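Local coordinates for protein MerB2 (Bacillus megaterium, PDB 5C17) that binds a mercury(II) ion between two thiolates and probably acts as an alkylmercury lyase, cleaving the carbon-mercury bond of organomercurials, at residues F99-I104 with G163-I168; T87-H92 with I119-A124; I149-F154 with E190-E195. All coordinates share one frame; numbering follows the deposited sequence. Where two conformers were deposited one is given.

Contact 1 of 3, residues F99-I104 with G163-I168; sequences FAWCAI and GTCKQI. With HG (mercury (II) ion), chain B; DTV ((2S,3S)-1,4-dimercaptobutane-2,3-diol), chain D.
The mercury site brings C102 and C165 together: C102 SG and C165 SG each lie 2.4 Å from the mercury ion, which bridges the two segments. Two further ligands complete a four-coordinate site: the dithiol's S4 at 2.6 Å from mercury and water 2 at 2.5 Å from the metal. The site is distorted from a tetrahedron, with about 130° between the cysteine sulfurs and only about 75° between S4 and water 2. The two cysteine sulfurs reach the metal by different torsions. C102 SG sits between its backbone N and carbonyl carbon (chi1 73°), whereas C165 SG lies beside its own N and opposite the carbonyl carbon; from these positions both sulfurs face the same ion. C102 stands where strand 96-100 gives way to helix 103-113. It is the N-cap of that helix, and its sulfur, besides binding mercury, caps a backbone N in the first turn. C165 lies in the region around the C-terminal end of helix 160-164, so the metal ties the start of one helix to the end region of another. Next to the metal, C165 SG touches W101 from the edge, 5.3 Å from the centroid of the six-membered ring and near the ring plane, while the W101 side chain also touches W160 and A161. On the other flank I168 puts CG2 against C102 SG at 3.9 Å, and its chain crosses that of I104 at about a right angle, backing the sulfur with hydrocarbon. T164 lies beside the bound dithiol, CB and CG2 meeting O2 of the ligand. Behind I168 the backbones are linked through water 1, which accepts from A103 N at 2.8 Å and donates to I168 O at 2.7 Å.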
loop_
_atom_site.group_PDB
_atom_site.type_symbol
_atom_site.label_atom_id
_atom_site.label_comp_id
_atom_site.label_asym_id
_atom_site.label_seq_id
_atom_site.Cartn_x
_atom_site.Cartn_y
_atom_site.Cartn_z
ATOM N N PHE A 99 5.984 -0.142 7.735
ATOM C CA PHE A 99 5.377 -1.377 7.266
ATOM C C PHE A 99 4.471 -1.086 6.092
ATOM O O PHE A 99 4.059 0.054 5.885
ATOM C CB PHE A 99 4.598 -2.036 8.402
ATOM C CG PHE A 99 5.445 -2.345 9.589
ATOM C CD1 PHE A 99 5.613 -1.406 10.594
ATOM C CD2 PHE A 99 6.099 -3.568 9.698
ATOM C CE1 PHE A 99 6.418 -1.686 11.691
ATOM C CE2 PHE A 99 6.897 -3.846 10.804
ATOM C CZ PHE A 99 7.048 -2.897 11.797
ATOM N N ALA A 100 4.201 -2.124 5.302
ATOM C CA ALA A 100 3.319 -1.983 4.155
ATOM C C ALA A 100 2.151 -2.952 4.252
ATOM O O ALA A 100 2.292 -4.069 4.777
ATOM C CB ALA A 100 4.079 -2.231 2.864
ATOM N N TRP A 101 1.008 -2.557 3.695
ATOM C CA TRP A 101 -0.193 -3.389 3.770
ATOM C C TRP A 101 -0.119 -4.656 2.913
ATOM O O TRP A 101 -0.830 -5.610 3.199
ATOM C CB TRP A 101 -1.429 -2.600 3.378
ATOM C CG TRP A 101 -1.794 -1.517 4.346
ATOM C CD1 TRP A 101 -1.305 -1.330 5.602
ATOM C CD2 TRP A 101 -2.737 -0.472 4.124
ATOM N NE1 TRP A 101 -1.883 -0.222 6.180
ATOM C CE2 TRP A 101 -2.776 0.315 5.295
ATOM C CE3 TRP A 101 -3.572 -0.133 3.061
ATOM C CZ2 TRP A 101 -3.585 1.433 5.402
ATOM C CZ3 TRP A 101 -4.383 0.973 3.176
ATOM C CH2 TRP A 101 -4.388 1.740 4.338
ATOM N N CYS A 102 0.698 -4.661 1.860
ATOM C CA CYS A 102 0.810 -5.825 0.990
ATOM C C CYS A 102 2.115 -5.777 0.207
ATOM O O CYS A 102 2.862 -4.800 0.246
ATOM C CB CYS A 102 -0.377 -5.907 0.024
ATOM S SG CYS A 102 -0.318 -4.678 -1.303
ATOM N N ALA A 103 2.351 -6.839 -0.546
ATOM C CA ALA A 103 3.565 -6.972 -1.345
ATOM C C ALA A 103 3.708 -5.852 -2.368
ATOM O O ALA A 103 4.796 -5.327 -2.587
ATOM C CB ALA A 103 3.559 -8.301 -2.047
ATOM N N ILE A 104 2.620 -5.504 -3.033
ATOM C CA ILE A 104 2.710 -4.437 -4.030
ATOM C C ILE A 104 3.124 -3.133 -3.355
ATOM O O ILE A 104 3.983 -2.415 -3.880
ATOM C CB ILE A 104 1.403 -4.261 -4.807
ATOM C CG1 ILE A 104 1.156 -5.490 -5.696
ATOM C CG2 ILE A 104 1.457 -3.002 -5.648
ATOM C CD1 ILE A 104 -0.203 -5.494 -6.371
ATOM N N GLY A 163 -9.228 -5.564 2.893
ATOM C CA GLY A 163 -9.958 -6.120 1.766
ATOM C C GLY A 163 -8.985 -6.599 0.705
ATOM O O GLY A 163 -8.401 -7.672 0.824
ATOM N N THR A 164 -8.782 -5.792 -0.326
ATOM C CA THR A 164 -7.960 -6.202 -1.448
ATOM C C THR A 164 -6.513 -6.469 -1.021
ATOM O O THR A 164 -5.882 -7.393 -1.527
ATOM C CB THR A 164 -8.041 -5.149 -2.541
ATOM O OG1 THR A 164 -9.410 -5.012 -2.940
ATOM C CG2 THR A 164 -7.194 -5.522 -3.752
ATOM N N CYS A 165 -5.977 -5.695 -0.079
ATOM C CA CYS A 165 -4.583 -5.885 0.327
ATOM C C CYS A 165 -4.366 -7.282 0.932
ATOM O O CYS A 165 -3.278 -7.833 0.819
ATOM C CB CYS A 165 -4.104 -4.784 1.281
ATOM S SG CYS A 165 -3.944 -3.159 0.488
ATOM N N LYS A 166 -5.403 -7.847 1.553
ATOM C CA LYS A 166 -5.306 -9.193 2.127
ATOM C C LYS A 166 -5.311 -10.297 1.067
ATOM O O LYS A 166 -5.045 -11.452 1.379
ATOM C CB LYS A 166 -6.442 -9.455 3.133
ATOM C CG LYS A 166 -6.385 -8.622 4.408
ATOM C CD LYS A 166 -7.627 -8.852 5.306
ATOM C CE LYS A 166 -7.717 -10.273 5.890
ATOM N NZ LYS A 166 -8.906 -10.427 6.768
ATOM N N GLN A 167 -5.619 -9.940 -0.172
ATOM C CA GLN A 167 -5.664 -10.896 -1.285
ATOM C C GLN A 167 -4.408 -10.879 -2.159
ATOM O O GLN A 167 -4.290 -11.681 -3.079
ATOM C CB GLN A 167 -6.885 -10.602 -2.156
ATOM C CG GLN A 167 -8.229 -10.723 -1.437
ATOM C CD GLN A 167 -9.370 -10.237 -2.305
ATOM O OE1 GLN A 167 -10.031 -9.251 -1.983
ATOM N NE2 GLN A 167 -9.592 -10.912 -3.426
ATOM N N ILE A 168 -3.481 -9.971 -1.857
ATOM C CA ILE A 168 -2.246 -9.805 -2.591
ATOM C C ILE A 168 -1.138 -10.438 -1.746
ATOM O O ILE A 168 -1.127 -10.279 -0.584
ATOM C CB ILE A 168 -1.979 -8.314 -2.827
ATOM C CG1 ILE A 168 -3.032 -7.725 -3.783
ATOM C CG2 ILE A 168 -0.529 -8.050 -3.246
ATOM C CD1 ILE A 168 -3.098 -6.221 -3.784
HETATM HG HG HG B . -2.131 -3.165 -1.071
HETATM S S1 DTV D . -8.378 -1.949 -4.690
HETATM C C1 DTV D . -6.598 -1.746 -4.697
HETATM C C2 DTV D . -6.019 -1.437 -3.327
HETATM O O2 DTV D . -6.189 -2.539 -2.478
HETATM C C3 DTV D . -4.527 -1.089 -3.352
HETATM O O3 DTV D . -4.340 0.092 -4.106
HETATM C C4 DTV D . -3.657 -2.192 -3.934
HETATM S S4 DTV D . -1.950 -2.058 -3.419
HETATM O O HOH W 1 1.110 -9.136 0.482
HETATM O O HOH W 2 -2.280 -0.738 -0.659
#

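Contact 2 of 3, residues T87-H92 with I119-A124; sequences TTNQIH and IHSRCA
S121 OG donates to N89 OD1 at 2.7 Å, approaching in the plane of the amide carbonyl with a C=O...O angle of 152°. The two residues belong to neighbouring antiparallel strands, 89-93 and 117-122, inside the large antiparallel sheet. With OG anti to its backbone N (chi1 -171°), S121 reaches across to the amide. The other end of that amide, N89 ND2, donates to A100 O on strand 96-100, the next strand over, so one asparagine side chain links the strands on either side of its own and has its rotation fixed from both ends. A100 O is gripped a second time by T87 OG1. That same hydroxyl accepts from N89 N at 3.0 Å, forming an ST turn at the start of the segment. Beyond N89 the pairing is regular: Q90 and H120 are a hydrogen-bonded pair, with Q90 N to H120 O at 2.9 Å and H120 N to Q90 O also at 2.9 Å. I91 and I119 form the following non-hydrogen-bonded pair. Their side chains lie side by side, I91 CG2 touching I119 CG1 at 4.0 Å, on the face covered by helix 103-113, where T106 meets both. Next to N89 and S121, T88 crosses the R122 side chain at about a right angle, its CG2 against R122 CG at 3.8 Å. R122 NH1 is held by G127 O. T88 OG1 is hydrogen-bonded to a glycerol, probably from the crystallisation liquor. Two conformers of H120 were deposited; in the one given, water 3 lies 2.6 Å from H120 ND1, in the plane of the ring, and donates to T88 O at 2.8 Å.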
loop_
_atom_site.group_PDB
_atom_site.type_symbol
_atom_site.label_atom_id
_atom_site.label_comp_id
_atom_site.label_asym_id
_atom_site.label_seq_id
_atom_site.Cartn_x
_atom_site.Cartn_y
_atom_site.Cartn_z
ATOM N N THR A 87 3.047 -5.051 10.163
ATOM C CA THR A 87 2.434 -6.002 9.258
ATOM C C THR A 87 3.525 -7.025 8.939
ATOM O O THR A 87 4.653 -6.916 9.408
ATOM C CB THR A 87 1.978 -5.357 7.953
ATOM O OG1 THR A 87 3.134 -5.033 7.180
ATOM C CG2 THR A 87 1.143 -4.103 8.207
ATOM N N THR A 88 3.214 -7.993 8.100
ATOM C CA THR A 88 4.208 -8.957 7.645
ATOM C C THR A 88 5.289 -8.290 6.790
ATOM O O THR A 88 6.374 -8.821 6.652
ATOM C CB THR A 88 3.512 -10.042 6.834
ATOM O OG1 THR A 88 2.676 -10.776 7.722
ATOM C CG2 THR A 88 4.504 -11.029 6.170
ATOM N N ASN A 89 4.978 -7.142 6.212
ATOM C CA ASN A 89 5.838 -6.517 5.213
ATOM C C ASN A 89 6.557 -5.328 5.801
ATOM O O ASN A 89 6.016 -4.233 5.879
ATOM C CB ASN A 89 5.014 -6.116 3.998
ATOM C CG ASN A 89 4.018 -7.171 3.636
ATOM O OD1 ASN A 89 4.394 -8.280 3.295
ATOM N ND2 ASN A 89 2.747 -6.858 3.766
ATOM N N GLN A 90 7.782 -5.570 6.250
ATOM C CA GLN A 90 8.591 -4.548 6.901
ATOM C C GLN A 90 9.396 -3.802 5.858
ATOM O O GLN A 90 10.000 -4.412 4.994
ATOM C CB GLN A 90 9.513 -5.196 7.938
ATOM C CG GLN A 90 10.187 -4.202 8.885
ATOM C CD GLN A 90 10.846 -4.879 10.093
ATOM O OE1 GLN A 90 10.350 -5.887 10.609
ATOM N NE2 GLN A 90 11.964 -4.327 10.543
ATOM N N ILE A 91 9.378 -2.478 5.934
ATOM C CA ILE A 91 10.124 -1.651 4.995
ATOM C C ILE A 91 10.965 -0.619 5.722
ATOM O O ILE A 91 10.465 0.173 6.511
ATOM C CB ILE A 91 9.212 -0.996 3.943
ATOM C CG1 ILE A 91 8.128 -0.136 4.585
ATOM C CG2 ILE A 91 8.560 -2.083 3.113
ATOM C CD1 ILE A 91 7.349 0.678 3.581
ATOM N N HIS A 92 12.258 -0.632 5.442
ATOM C CA HIS A 92 13.147 0.363 5.996
ATOM C C HIS A 92 13.338 1.436 4.936
ATOM O O HIS A 92 13.829 1.149 3.850
ATOM C CB HIS A 92 14.489 -0.252 6.378
ATOM C CG HIS A 92 15.324 0.648 7.223
ATOM N ND1 HIS A 92 15.110 0.808 8.576
ATOM C CD2 HIS A 92 16.349 1.471 6.903
ATOM C CE1 HIS A 92 15.980 1.678 9.055
ATOM N NE2 HIS A 92 16.743 2.095 8.061
ATOM N N ILE A 119 13.230 -4.306 2.095
ATOM C CA ILE A 119 11.962 -4.976 2.339
ATOM C C ILE A 119 12.216 -6.358 2.907
ATOM O O ILE A 119 13.039 -7.103 2.372
ATOM C CB ILE A 119 11.167 -5.149 0.999
ATOM C CG1 ILE A 119 10.878 -3.782 0.376
ATOM C CG2 ILE A 119 9.880 -5.977 1.201
ATOM C CD1 ILE A 119 10.592 -3.840 -1.102
ATOM N N HIS A 120 11.478 -6.691 3.964
ATOM C CA HIS A 120 11.458 -8.050 4.494
ATOM C C HIS A 120 10.013 -8.507 4.560
ATOM O O HIS A 120 9.156 -7.802 5.093
ATOM C CB HIS A 120 12.113 -8.131 5.878
ATOM C CG HIS A 120 12.312 -9.532 6.371
ATOM N ND1 HIS A 120 11.281 -10.305 6.857
ATOM C CD2 HIS A 120 13.426 -10.303 6.451
ATOM C CE1 HIS A 120 11.746 -11.491 7.210
ATOM N NE2 HIS A 120 13.047 -11.514 6.980
ATOM N N SER A 121 9.763 -9.688 4.005
ATOM C CA SER A 121 8.417 -10.234 3.970
ATOM C C SER A 121 8.472 -11.750 4.041
ATOM O O SER A 121 9.498 -12.307 4.434
ATOM C CB SER A 121 7.680 -9.744 2.725
ATOM O OG SER A 121 6.303 -10.076 2.754
ATOM N N ARG A 122 7.378 -12.397 3.658
ATOM C CA ARG A 122 7.239 -13.852 3.764
ATOM C C ARG A 122 6.553 -14.397 2.534
ATOM O O ARG A 122 5.649 -13.775 2.005
ATOM C CB ARG A 122 6.389 -14.235 4.981
ATOM C CG ARG A 122 7.008 -13.895 6.326
ATOM C CD ARG A 122 8.053 -14.891 6.709
ATOM N NE ARG A 122 8.797 -14.470 7.886
ATOM C CZ ARG A 122 9.775 -15.177 8.437
ATOM N NH1 ARG A 122 10.088 -16.374 7.943
ATOM N NH2 ARG A 122 10.437 -14.713 9.481
ATOM N N CYS A 123 6.955 -15.592 2.107
ATOM C CA CYS A 123 6.213 -16.308 1.081
ATOM C C CYS A 123 4.887 -16.752 1.672
ATOM O O CYS A 123 4.856 -17.411 2.707
ATOM C CB CYS A 123 6.979 -17.540 0.601
ATOM S SG CYS A 123 6.088 -18.543 -0.614
ATOM N N ALA A 124 3.789 -16.397 1.013
ATOM C CA ALA A 124 2.462 -16.752 1.499
ATOM C C ALA A 124 2.217 -18.255 1.464
ATOM O O ALA A 124 1.284 -18.740 2.108
ATOM C CB ALA A 124 1.390 -16.029 0.715
HETATM O O HOH W 3 8.857 -9.583 7.605
#

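Contact 3 of 3, residues I149-F154 with E190-E195; sequences IWTVPF and EIMTLE. With DTV ((2S,3S)-1,4-dimercaptobutane-2,3-diol), chain D.
I149 and M192 pair through two backbone bonds, M192 N to I149 O at 2.8 Å and I149 N to M192 O at 3.1 Å. T151 and E190 repeat the pattern two residues on, T151 N reaching E190 O at 2.9 Å. These antiparallel strands are strongly twisted, 134° between their directions, and strand 190-192 is an outer strand of a three-stranded sheet. Between the bonded pairs, W150 CG is anti to its backbone N (chi1 171°), which places one ring face over the E190 backbone, with E190 N 3.6 Å from CZ3 of W150; I191 CD1 touches the ring edge. On the other face of the sheet, I149 CG2 lies 3.9 Å from M192 CG, and T151 CG2 meets M192 SD at 4.0 Å. I149 CD1 reaches L194 CD2 in helix 194-207, whose N-cap is T193. Outward, W180 packs edge-to-face on W150, and I104 of helix 103-113 touches I149, T151 and M192. One face of the F154 ring lies against the dithiol, CZ 3.5 Å from its C4. The hydrogen bonds joining the segments are all main-chain, so backbone pairing sets the register while side chains meet mainly by apolar contact.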
loop_
_atom_site.group_PDB
_atom_site.type_symbol
_atom_site.label_atom_id
_atom_site.label_comp_id
_atom_site.label_asym_id
_atom_site.label_seq_id
_atom_site.Cartn_x
_atom_site.Cartn_y
_atom_site.Cartn_z
ATOM N N ILE A 149 4.895 -11.640 -7.279
ATOM C CA ILE A 149 3.719 -11.159 -6.573
ATOM C C ILE A 149 2.450 -11.717 -7.215
ATOM O O ILE A 149 2.372 -11.841 -8.439
ATOM C CB ILE A 149 3.688 -9.624 -6.596
ATOM C CG1 ILE A 149 4.788 -9.096 -5.674
ATOM C CG2 ILE A 149 2.311 -9.067 -6.185
ATOM C CD1 ILE A 149 5.027 -7.587 -5.761
ATOM N N TRP A 150 1.489 -12.076 -6.370
ATOM C CA TRP A 150 0.160 -12.460 -6.794
ATOM C C TRP A 150 -0.760 -11.284 -6.543
ATOM O O TRP A 150 -0.837 -10.786 -5.421
ATOM C CB TRP A 150 -0.300 -13.662 -5.989
ATOM C CG TRP A 150 -1.723 -14.043 -6.173
ATOM C CD1 TRP A 150 -2.774 -13.702 -5.378
ATOM C CD2 TRP A 150 -2.258 -14.860 -7.209
ATOM N NE1 TRP A 150 -3.927 -14.240 -5.855
ATOM C CE2 TRP A 150 -3.642 -14.970 -6.977
ATOM C CE3 TRP A 150 -1.704 -15.509 -8.310
ATOM C CZ2 TRP A 150 -4.484 -15.701 -7.812
ATOM C CZ3 TRP A 150 -2.537 -16.237 -9.132
ATOM C CH2 TRP A 150 -3.914 -16.328 -8.878
ATOM N N THR A 151 -1.458 -10.847 -7.584
ATOM C CA THR A 151 -2.366 -9.719 -7.509
ATOM C C THR A 151 -3.757 -10.130 -7.979
ATOM O O THR A 151 -3.930 -11.165 -8.628
ATOM C CB THR A 151 -1.842 -8.528 -8.326
ATOM O OG1 THR A 151 -2.639 -7.379 -8.037
ATOM C CG2 THR A 151 -1.871 -8.810 -9.803
ATOM N N VAL A 152 -4.745 -9.322 -7.615
ATOM C CA VAL A 152 -6.125 -9.554 -7.999
ATOM C C VAL A 152 -6.651 -8.322 -8.712
ATOM O O VAL A 152 -6.070 -7.242 -8.607
ATOM C CB VAL A 152 -7.021 -9.888 -6.779
ATOM C CG1 VAL A 152 -6.557 -11.175 -6.130
ATOM C CG2 VAL A 152 -7.055 -8.747 -5.757
ATOM N N PRO A 153 -7.776 -8.459 -9.425
ATOM C CA PRO A 153 -8.315 -7.297 -10.136
ATOM C C PRO A 153 -8.631 -6.151 -9.177
ATOM O O PRO A 153 -9.204 -6.365 -8.114
ATOM C CB PRO A 153 -9.586 -7.849 -10.782
ATOM C CG PRO A 153 -9.318 -9.299 -10.945
ATOM C CD PRO A 153 -8.525 -9.686 -9.740
ATOM N N PHE A 154 -8.250 -4.933 -9.530
ATOM C CA PHE A 154 -8.530 -3.828 -8.666
ATOM C C PHE A 154 -10.001 -3.414 -8.945
ATOM O O PHE A 154 -10.541 -3.570 -9.993
ATOM C CB PHE A 154 -7.490 -2.641 -8.725
ATOM C CG PHE A 154 -6.073 -2.966 -8.197
ATOM C CD1 PHE A 154 -5.717 -4.218 -7.727
ATOM C CD2 PHE A 154 -5.133 -1.968 -8.125
ATOM C CE1 PHE A 154 -4.450 -4.473 -7.259
ATOM C CE2 PHE A 154 -3.863 -2.218 -7.648
ATOM C CZ PHE A 154 -3.530 -3.481 -7.223
ATOM N N GLU A 190 -3.477 -13.123 -10.747
ATOM C CA GLU A 190 -2.379 -13.396 -11.651
ATOM C C GLU A 190 -1.053 -12.974 -11.041
ATOM O O GLU A 190 -0.999 -12.215 -10.069
ATOM C CB GLU A 190 -2.589 -12.714 -12.998
ATOM C CG GLU A 190 -2.542 -11.214 -12.978
ATOM C CD GLU A 190 -2.866 -10.626 -14.344
ATOM O OE1 GLU A 190 -1.954 -10.066 -14.990
ATOM O OE2 GLU A 190 -4.029 -10.737 -14.781
ATOM N N ILE A 191 0.009 -13.494 -11.629
ATOM C CA ILE A 191 1.361 -13.183 -11.226
ATOM C C ILE A 191 1.806 -11.908 -11.905
ATOM O O ILE A 191 1.545 -11.705 -13.100
ATOM C CB ILE A 191 2.301 -14.328 -11.626
ATOM C CG1 ILE A 191 1.906 -15.618 -10.908
ATOM C CG2 ILE A 191 3.762 -13.989 -11.355
ATOM C CD1 ILE A 191 2.137 -15.615 -9.434
ATOM N N MET A 192 2.492 -11.067 -11.150
ATOM C CA MET A 192 3.166 -9.906 -11.725
ATOM C C MET A 192 4.582 -9.854 -11.154
ATOM O O MET A 192 4.904 -10.514 -10.166
ATOM C CB MET A 192 2.405 -8.603 -11.475
ATOM C CG MET A 192 2.240 -8.279 -10.004
ATOM S SD MET A 192 1.452 -6.678 -9.592
ATOM C CE MET A 192 2.652 -5.510 -10.185
ATOM N N THR A 193 5.427 -9.067 -11.794
ATOM C CA THR A 193 6.824 -9.022 -11.441
ATOM C C THR A 193 7.096 -7.901 -10.459
ATOM O O THR A 193 6.296 -6.962 -10.293
ATOM C CB THR A 193 7.697 -8.782 -12.676
ATOM O OG1 THR A 193 7.430 -7.475 -13.179
ATOM C CG2 THR A 193 7.437 -9.841 -13.761
ATOM N N LEU A 194 8.254 -7.981 -9.827
ATOM C CA LEU A 194 8.656 -6.934 -8.902
ATOM C C LEU A 194 8.900 -5.611 -9.623
ATOM O O LEU A 194 8.558 -4.545 -9.099
ATOM C CB LEU A 194 9.906 -7.357 -8.128
ATOM C CG LEU A 194 9.833 -8.696 -7.406
ATOM C CD1 LEU A 194 10.996 -8.859 -6.451
ATOM C CD2 LEU A 194 8.513 -8.895 -6.687
ATOM N N GLU A 195 9.467 -5.662 -10.827
ATOM C CA GLU A 195 9.667 -4.443 -11.610
ATOM C C GLU A 195 8.334 -3.766 -11.898
ATOM O O GLU A 195 8.224 -2.540 -11.834
ATOM C CB GLU A 195 10.418 -4.735 -12.929
ATOM C CG GLU A 195 11.930 -4.920 -12.759
ATOM C CD GLU A 195 12.700 -5.039 -14.084
ATOM O OE1 GLU A 195 12.151 -4.711 -15.168
ATOM O OE2 GLU A 195 13.878 -5.457 -14.023
HETATM S S1 DTV D . -8.378 -1.949 -4.690
HETATM C C1 DTV D . -6.598 -1.746 -4.697
HETATM C C2 DTV D . -6.019 -1.437 -3.327
HETATM O O2 DTV D . -6.189 -2.539 -2.478
HETATM C C3 DTV D . -4.527 -1.089 -3.352
HETATM O O3 DTV D . -4.340 0.092 -4.106
HETATM C C4 DTV D . -3.657 -2.192 -3.934
HETATM S S4 DTV D . -1.950 -2.058 -3.419
#

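How the contacts relate
Contact 1 is the buried one, a metal-centred meeting of the start of helix 103-113 with the region around the end of helix 160-164; contacts 2 and 3 are partly buried strand pairings in different sheets. Strand 96-100, leading into contact 1, is the sheet neighbour of strand 89-93 in contact 2, and the A100 backbone joins them. Contact 3 packs on contact 1 through I149, W150 and T151 against I104 and I168, and both reach the dithiol. Contacts 2 and 3 do not touch; helix 103-113 packs against both. Sulfur-metal bonds dominate the centre, whereas main-chain bonds hold the strand pairs, and only contact 2 adds a direct side-chain hydrogen bond between its segments.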